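Local coordinates for assembly chaperone of ribosomal protein L4 (Acl4) (Chaetomium thermophilum, PDB 5TQB), which probably acts as a TPR-repeat chaperone that binds newly made ribosomal protein L4 and accompanies it towards ribosome assembly, at residues B[4-14]-B[23-34]; B[39-50]-B[79-87]. All coordinates share one frame; numbering follows the deposited sequence.

Contact 1. Residues B[4-14]-B[23-34]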
# COMPACT_ATOMS: atom_id res chain seq x y z
N PRO B 4 28.46 10.56 -15.69
CA PRO B 4 27.06 10.14 -15.88
C PRO B 4 26.51 9.28 -14.75
O PRO B 4 25.29 9.21 -14.57
CB PRO B 4 27.11 9.31 -17.16
CG PRO B 4 28.34 9.70 -17.85
CD PRO B 4 29.32 10.10 -16.80
N LYS B 5 27.38 8.59 -14.01
CA LYS B 5 26.93 7.75 -12.91
C LYS B 5 26.32 8.63 -11.81
O LYS B 5 25.37 8.22 -11.14
CB LYS B 5 28.08 6.90 -12.36
CG LYS B 5 27.79 6.18 -11.05
CD LYS B 5 26.60 5.24 -11.15
CE LYS B 5 26.33 4.55 -9.81
NZ LYS B 5 25.15 3.63 -9.87
N GLU B 6 26.86 9.83 -11.64
CA GLU B 6 26.33 10.79 -10.68
C GLU B 6 24.93 11.23 -11.10
O GLU B 6 24.06 11.43 -10.25
CB GLU B 6 27.25 12.01 -10.56
CG GLU B 6 26.79 13.03 -9.51
CD GLU B 6 27.77 14.20 -9.33
OE1 GLU B 6 27.34 15.24 -8.79
OE2 GLU B 6 28.95 14.07 -9.71
N LEU B 7 24.72 11.38 -12.40
CA LEU B 7 23.39 11.71 -12.92
C LEU B 7 22.38 10.60 -12.67
O LEU B 7 21.20 10.87 -12.44
CB LEU B 7 23.46 12.01 -14.42
CG LEU B 7 23.80 13.44 -14.82
CD1 LEU B 7 24.82 14.07 -13.89
CD2 LEU B 7 24.30 13.48 -16.25
N LEU B 8 22.82 9.34 -12.73
CA LEU B 8 21.93 8.21 -12.44
C LEU B 8 21.50 8.22 -10.98
O LEU B 8 20.35 7.94 -10.66
CB LEU B 8 22.61 6.88 -12.76
CG LEU B 8 22.88 6.55 -14.23
CD1 LEU B 8 23.47 5.15 -14.35
CD2 LEU B 8 21.61 6.66 -15.06
N ASP B 9 22.44 8.55 -10.10
CA ASP B 9 22.15 8.62 -8.68
C ASP B 9 21.21 9.78 -8.40
O ASP B 9 20.28 9.66 -7.60
CB ASP B 9 23.44 8.76 -7.88
CG ASP B 9 24.39 7.61 -8.10
OD1 ASP B 9 23.95 6.57 -8.64
OD2 ASP B 9 25.59 7.73 -7.73
N ARG B 10 21.44 10.90 -9.07
CA ARG B 10 20.60 12.07 -8.91
C ARG B 10 19.16 11.77 -9.34
O ARG B 10 18.21 12.09 -8.63
CB ARG B 10 21.16 13.24 -9.71
CG ARG B 10 20.34 14.52 -9.65
CD ARG B 10 20.24 15.08 -8.24
NE ARG B 10 19.36 16.24 -8.19
CZ ARG B 10 18.68 16.62 -7.11
NH1 ARG B 10 18.78 15.95 -5.97
NH2 ARG B 10 17.89 17.69 -7.18
N ALA B 11 19.01 11.15 -10.50
CA ALA B 11 17.68 10.82 -11.01
C ALA B 11 16.97 9.84 -10.08
O ALA B 11 15.76 9.92 -9.89
CB ALA B 11 17.77 10.26 -12.41
N THR B 12 17.74 8.94 -9.48
CA THR B 12 17.18 7.96 -8.55
C THR B 12 16.67 8.64 -7.29
O THR B 12 15.60 8.29 -6.77
CB THR B 12 18.22 6.88 -8.20
OG1 THR B 12 18.56 6.15 -9.38
CG2 THR B 12 17.66 5.90 -7.17
N THR B 13 17.42 9.61 -6.79
CA THR B 13 16.99 10.39 -5.63
C THR B 13 15.73 11.16 -5.96
O THR B 13 14.80 11.21 -5.16
CB THR B 13 18.08 11.38 -5.17
OG1 THR B 13 19.28 10.67 -4.85
CG2 THR B 13 17.62 12.17 -3.94
N LEU B 14 15.70 11.75 -7.16
CA LEU B 14 14.54 12.50 -7.61
C LEU B 14 13.31 11.60 -7.70
O LEU B 14 12.20 12.00 -7.34
CB LEU B 14 14.81 13.15 -8.97
CG LEU B 14 15.77 14.35 -8.98
CD1 LEU B 14 16.12 14.74 -10.41
CD2 LEU B 14 15.16 15.53 -8.25
N ALA B 23 13.16 13.68 -12.85
CA ALA B 23 13.94 12.45 -12.92
C ALA B 23 14.08 11.98 -14.36
O ALA B 23 15.15 11.55 -14.78
CB ALA B 23 13.29 11.36 -12.07
N ALA B 24 12.99 12.05 -15.11
CA ALA B 24 13.01 11.63 -16.51
C ALA B 24 13.99 12.49 -17.29
O ALA B 24 14.74 12.00 -18.13
CB ALA B 24 11.63 11.72 -17.11
N LYS B 25 14.00 13.79 -17.00
CA LYS B 25 14.90 14.70 -17.68
C LYS B 25 16.35 14.36 -17.36
O LYS B 25 17.18 14.26 -18.26
CB LYS B 25 14.61 16.15 -17.30
CG LYS B 25 13.33 16.69 -17.90
CD LYS B 25 13.21 18.19 -17.66
CE LYS B 25 11.94 18.76 -18.27
NZ LYS B 25 11.89 20.25 -18.20
N VAL B 26 16.66 14.17 -16.08
CA VAL B 26 18.03 13.89 -15.66
C VAL B 26 18.48 12.51 -16.14
O VAL B 26 19.64 12.32 -16.51
CB VAL B 26 18.20 14.00 -14.13
CG1 VAL B 26 19.61 13.63 -13.70
CG2 VAL B 26 17.87 15.42 -13.66
N ALA B 27 17.56 11.55 -16.12
CA ALA B 27 17.85 10.19 -16.57
C ALA B 27 18.10 10.15 -18.07
O ALA B 27 18.91 9.37 -18.56
CB ALA B 27 16.72 9.24 -16.20
N ARG B 28 17.39 11.00 -18.81
CA ARG B 28 17.57 11.08 -20.25
C ARG B 28 18.96 11.63 -20.57
O ARG B 28 19.73 10.99 -21.29
CB ARG B 28 16.47 11.95 -20.88
CG ARG B 28 16.77 12.51 -22.27
CD ARG B 28 17.21 11.44 -23.28
NE ARG B 28 16.27 10.33 -23.38
CZ ARG B 28 16.44 9.27 -24.18
NH1 ARG B 28 17.52 9.18 -24.94
NH2 ARG B 28 15.54 8.31 -24.21
N THR B 29 19.29 12.79 -20.02
CA THR B 29 20.60 13.39 -20.25
C THR B 29 21.70 12.40 -19.86
O THR B 29 22.69 12.25 -20.58
CB THR B 29 20.79 14.71 -19.46
OG1 THR B 29 20.57 14.48 -18.06
CG2 THR B 29 19.81 15.76 -19.95
N ALA B 30 21.51 11.72 -18.73
CA ALA B 30 22.47 10.71 -18.27
C ALA B 30 22.77 9.70 -19.37
O ALA B 30 23.92 9.52 -19.77
CB ALA B 30 21.92 9.99 -17.05
N TYR B 31 21.71 9.06 -19.87
CA TYR B 31 21.85 8.00 -20.87
C TYR B 31 22.51 8.49 -22.15
O TYR B 31 23.27 7.76 -22.79
CB TYR B 31 20.50 7.35 -21.19
CG TYR B 31 20.62 6.26 -22.22
CD1 TYR B 31 20.16 6.44 -23.52
CD2 TYR B 31 21.22 5.05 -21.91
CE1 TYR B 31 20.28 5.44 -24.46
CE2 TYR B 31 21.35 4.05 -22.85
CZ TYR B 31 20.88 4.25 -24.12
OH TYR B 31 21.01 3.25 -25.06
N GLU B 32 22.22 9.73 -22.53
CA GLU B 32 22.83 10.32 -23.72
C GLU B 32 24.35 10.32 -23.61
O GLU B 32 25.05 10.20 -24.62
CB GLU B 32 22.33 11.75 -23.94
CG GLU B 32 20.87 11.83 -24.37
CD GLU B 32 20.38 13.26 -24.52
OE1 GLU B 32 21.20 14.13 -24.91
OE2 GLU B 32 19.19 13.52 -24.26
N HIS B 33 24.87 10.46 -22.39
CA HIS B 33 26.31 10.47 -22.17
C HIS B 33 26.84 9.07 -21.87
O HIS B 33 28.00 8.90 -21.47
CB HIS B 33 26.68 11.42 -21.03
CG HIS B 33 26.40 12.86 -21.33
ND1 HIS B 33 27.24 13.65 -22.08
CD2 HIS B 33 25.36 13.65 -20.98
CE1 HIS B 33 26.74 14.86 -22.18
NE2 HIS B 33 25.59 14.89 -21.53
N ILE B 34 26.00 8.06 -22.06
CA ILE B 34 26.36 6.67 -21.80
C ILE B 34 26.22 5.86 -23.08
O ILE B 34 27.17 5.20 -23.51
CB ILE B 34 25.45 6.07 -20.70
CG1 ILE B 34 25.67 6.80 -19.38
CG2 ILE B 34 25.74 4.58 -20.50
CD1 ILE B 34 24.63 6.51 -18.33
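V26 of helix 23-32 plugs into helix 4-14 as a knob, seated in the hole formed by L7, R10, A11 and L14. Its two methyls divide the work: CG1, anti to the backbone N (chi1 177°), reaches to 3.4 Å from L7 O, while V26 CG2, beside the backbone N, meets L14 CD1 at 3.8 Å, the two side chains crossing nearly at right angles. Packing is close along the line of alanines. A23 CB rests 3.6 Å from A11 O, A11 CB approaches A27 CB to 4.1 Å, and A30 CB sits 3.7 Å from L7 CB with L8 CD2 closing in beside it. Such small side chains are consistent with a closest approach of 8.4 Å between the axes of these segments. Beyond the last turn, I34 folds back and lays CG1 against P4 CB at 3.6 Å, sealing the end of the interface with apolar carbon. Helix 41-54 packs against A24, A27 and Y31 from its own side. The opposite character prevails along the solvent margin, where R10 and T29 give little area to the contact and H33 is exposed. P4 CG lies 3.7 Å from H33 O; T29 turns its hydroxyl to its own helix, donating to V26 O, which A30 N also reaches from the same face; and L14 CD2, from the same segment, lies over one face of the R10 guanidinium, offset toward its rim. No hydrogen bond joins the two segments, so their association rests on shape and apolar burial. With N-to-C directions 164° apart, they form the antiparallel helical hairpin that alpha-solenoids of the TPR type stack side by side.

Contact 2. Residues B[39-50]-B[79-87]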
# COMPACT_ATOMS: atom_id res chain seq x y z
N ARG B 39 29.04 1.44 -20.19
CA ARG B 39 29.18 0.55 -19.04
C ARG B 39 27.87 0.44 -18.26
O ARG B 39 27.45 -0.65 -17.88
CB ARG B 39 30.30 1.10 -18.14
CG ARG B 39 30.81 0.17 -17.06
CD ARG B 39 32.10 0.75 -16.44
NE ARG B 39 32.59 -0.06 -15.31
CZ ARG B 39 32.40 0.23 -14.03
NH1 ARG B 39 31.74 1.33 -13.67
NH2 ARG B 39 32.88 -0.57 -13.09
N HIS B 40 27.21 1.59 -18.05
CA HIS B 40 25.99 1.65 -17.25
C HIS B 40 24.72 1.69 -18.10
O HIS B 40 23.68 2.15 -17.64
CB HIS B 40 26.01 2.88 -16.34
CG HIS B 40 26.82 2.70 -15.10
ND1 HIS B 40 28.19 2.84 -15.08
CD2 HIS B 40 26.45 2.41 -13.83
CE1 HIS B 40 28.64 2.63 -13.85
NE2 HIS B 40 27.60 2.37 -13.07
N ALA B 41 24.80 1.20 -19.33
CA ALA B 41 23.65 1.24 -20.24
C ALA B 41 22.45 0.49 -19.66
O ALA B 41 21.33 1.00 -19.68
CB ALA B 41 24.04 0.68 -21.60
N GLY B 42 22.69 -0.70 -19.13
CA GLY B 42 21.63 -1.51 -18.57
C GLY B 42 20.92 -0.83 -17.41
O GLY B 42 19.69 -0.80 -17.35
N ALA B 43 21.71 -0.31 -16.47
CA ALA B 43 21.16 0.37 -15.31
C ALA B 43 20.42 1.63 -15.73
O ALA B 43 19.38 1.97 -15.17
CB ALA B 43 22.26 0.70 -14.32
N ALA B 44 20.97 2.34 -16.72
CA ALA B 44 20.37 3.58 -17.20
C ALA B 44 19.03 3.33 -17.88
O ALA B 44 18.05 4.05 -17.65
CB ALA B 44 21.31 4.28 -18.15
N LEU B 45 18.98 2.31 -18.73
CA LEU B 45 17.75 1.96 -19.42
C LEU B 45 16.72 1.42 -18.43
O LEU B 45 15.53 1.68 -18.55
CB LEU B 45 18.04 0.95 -20.52
CG LEU B 45 18.87 1.51 -21.67
CD1 LEU B 45 19.51 0.40 -22.49
CD2 LEU B 45 18.02 2.41 -22.55
N THR B 46 17.19 0.66 -17.44
CA THR B 46 16.32 0.16 -16.39
C THR B 46 15.64 1.33 -15.68
O THR B 46 14.43 1.33 -15.47
CB THR B 46 17.10 -0.68 -15.37
OG1 THR B 46 17.57 -1.87 -16.00
CG2 THR B 46 16.24 -1.05 -14.17
N LEU B 47 16.44 2.33 -15.31
CA LEU B 47 15.94 3.49 -14.59
C LEU B 47 14.92 4.26 -15.42
O LEU B 47 13.87 4.64 -14.92
CB LEU B 47 17.09 4.42 -14.20
CG LEU B 47 16.71 5.72 -13.50
CD1 LEU B 47 15.98 5.43 -12.21
CD2 LEU B 47 17.96 6.55 -13.23
N LEU B 48 15.24 4.47 -16.69
CA LEU B 48 14.31 5.11 -17.60
C LEU B 48 13.02 4.29 -17.72
O LEU B 48 11.94 4.84 -17.95
CB LEU B 48 14.96 5.30 -18.97
CG LEU B 48 15.85 6.53 -19.11
CD1 LEU B 48 16.75 6.42 -20.33
CD2 LEU B 48 15.01 7.79 -19.19
N GLY B 49 13.14 2.98 -17.54
CA GLY B 49 11.99 2.10 -17.56
C GLY B 49 11.10 2.30 -16.35
O GLY B 49 9.88 2.46 -16.50
N GLN B 50 11.70 2.28 -15.16
CA GLN B 50 10.99 2.53 -13.91
C GLN B 50 10.26 3.87 -13.96
O GLN B 50 9.11 3.98 -13.53
CB GLN B 50 11.95 2.58 -12.72
CG GLN B 50 12.76 1.32 -12.47
CD GLN B 50 13.89 1.53 -11.47
OE1 GLN B 50 14.11 2.64 -10.99
NE2 GLN B 50 14.62 0.46 -11.16
N GLU B 79 24.14 -5.86 -10.73
CA GLU B 79 22.92 -5.04 -10.74
C GLU B 79 23.23 -3.57 -10.94
O GLU B 79 22.46 -2.83 -11.55
CB GLU B 79 22.14 -5.22 -9.43
CG GLU B 79 21.29 -6.49 -9.35
CD GLU B 79 20.16 -6.39 -8.33
OE1 GLU B 79 20.20 -5.49 -7.46
OE2 GLU B 79 19.22 -7.21 -8.41
N GLU B 80 24.38 -3.15 -10.41
CA GLU B 80 24.77 -1.75 -10.43
C GLU B 80 25.07 -1.26 -11.85
O GLU B 80 24.84 -0.10 -12.18
CB GLU B 80 26.00 -1.55 -9.53
CG GLU B 80 26.33 -0.10 -9.22
CD GLU B 80 27.40 0.47 -10.13
OE1 GLU B 80 27.31 1.66 -10.49
OE2 GLU B 80 28.34 -0.28 -10.49
N LEU B 81 25.56 -2.17 -12.70
CA LEU B 81 25.90 -1.83 -14.08
C LEU B 81 24.77 -2.14 -15.06
O LEU B 81 24.46 -1.33 -15.93
CB LEU B 81 27.17 -2.56 -14.51
CG LEU B 81 28.44 -2.24 -13.71
CD1 LEU B 81 29.62 -3.04 -14.25
CD2 LEU B 81 28.75 -0.75 -13.73
N GLY B 82 24.16 -3.32 -14.91
CA GLY B 82 23.21 -3.84 -15.88
C GLY B 82 21.74 -3.72 -15.52
O GLY B 82 20.87 -4.03 -16.34
N GLY B 83 21.45 -3.29 -14.29
CA GLY B 83 20.08 -3.06 -13.87
C GLY B 83 19.48 -4.16 -13.01
O GLY B 83 18.66 -3.88 -12.14
N GLY B 84 19.87 -5.41 -13.27
CA GLY B 84 19.37 -6.54 -12.50
C GLY B 84 18.20 -7.24 -13.18
O GLY B 84 17.82 -6.89 -14.29
N PRO B 85 17.61 -8.23 -12.49
CA PRO B 85 16.54 -9.06 -13.06
C PRO B 85 15.22 -8.32 -13.26
O PRO B 85 14.32 -8.84 -13.93
CB PRO B 85 16.38 -10.17 -12.03
CG PRO B 85 16.83 -9.57 -10.75
CD PRO B 85 17.92 -8.61 -11.10
N GLU B 86 15.12 -7.11 -12.70
CA GLU B 86 13.89 -6.32 -12.70
C GLU B 86 13.32 -6.14 -14.10
O GLU B 86 12.10 -6.24 -14.30
CB GLU B 86 14.16 -4.95 -12.06
CG GLU B 86 12.97 -4.01 -12.02
CD GLU B 86 13.33 -2.61 -11.54
OE1 GLU B 86 14.34 -2.47 -10.81
OE2 GLU B 86 12.61 -1.65 -11.90
N LYS B 87 14.19 -5.87 -15.07
CA LYS B 87 13.76 -5.63 -16.44
C LYS B 87 13.04 -6.84 -17.07
O LYS B 87 12.13 -6.66 -17.88
CB LYS B 87 14.95 -5.22 -17.31
CG LYS B 87 16.11 -6.20 -17.32
CD LYS B 87 17.31 -5.61 -18.06
CE LYS B 87 18.52 -6.54 -18.03
NZ LYS B 87 19.15 -6.63 -16.68
O HOH W 1 16.71 -4.35 -14.82
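H40, at the N-cap position of helix 41-50, receives L81 CD2 over one ring face and E80 OE1 at the ring edge. Its CB packs beside L8 of helix 4-16. From there CG stands beside the backbone N (chi1 -80°), bringing one ring face under the leucine methyl. L81 CD2 sits toward the rim, 3.4 Å from H40 CE1, in a CH-pi contact, with H40 ND1 a little farther from the same methyl, which also covers a face of the R39 guanidinium. On the other branch, H40 CD2 is 3.4 Å from E80 O. At the tip, H40 NE2 donates to E80 OE1 over 2.7 Å in a nearly straight bond (165°); the oxygen lies in the ring plane but is met from above its own carboxylate plane, and K5 NZ is a second partner through a salt bridge. Replacing this ring with an alanine is likely to leave E80 OE1 without its N-H donor, though still with K5, and to open a gap beside L81 CD2. Helix 41-50 lies largely within the predicted TPR repeat, and helix 79-82 with its glycine turn packs against it backbone to backbone. A43 N donates to L81 O, and a side chain on G42 would run into G82 O. G83, with positive phi, brings its CA to 3.5 Å from T46 OG1, where a CB would collide. The T46 hydroxyl donates to G42 O and accepts from a water that also donates to G84 O and takes the amide hydrogen of K87. Farther along, the Q50 amide lies almost coplanar with the E86 carboxylate (6°), Q50 NE2 reaching E86 OE1 at 3.0 Å on its syn side and OE2 more weakly, while Y65 OH also bonds OE2. Both Q50 and E86 touch a chain of another protein.

From the N terminus, helix 4-16 runs out, turns, and helix 20-32 returns along it, so contact 1 closes a short hairpin within the first few dozen residues. A brief connection then leads into helix 41-54, most of which belongs to contact 2. That contact closes a wider loop, for helix 58-71 lies between its segments before the chain comes back through helix 79-82 and the glycine turn into helix 86-94. The two loops follow one another in series, neither nesting nor crossing. Their centres are 12 Å apart and they abut directly: I34 packs on A41 and Y31 on L45, joining the N-terminal hairpin to helix 41-54, which lies largely in the predicted TPR repeat.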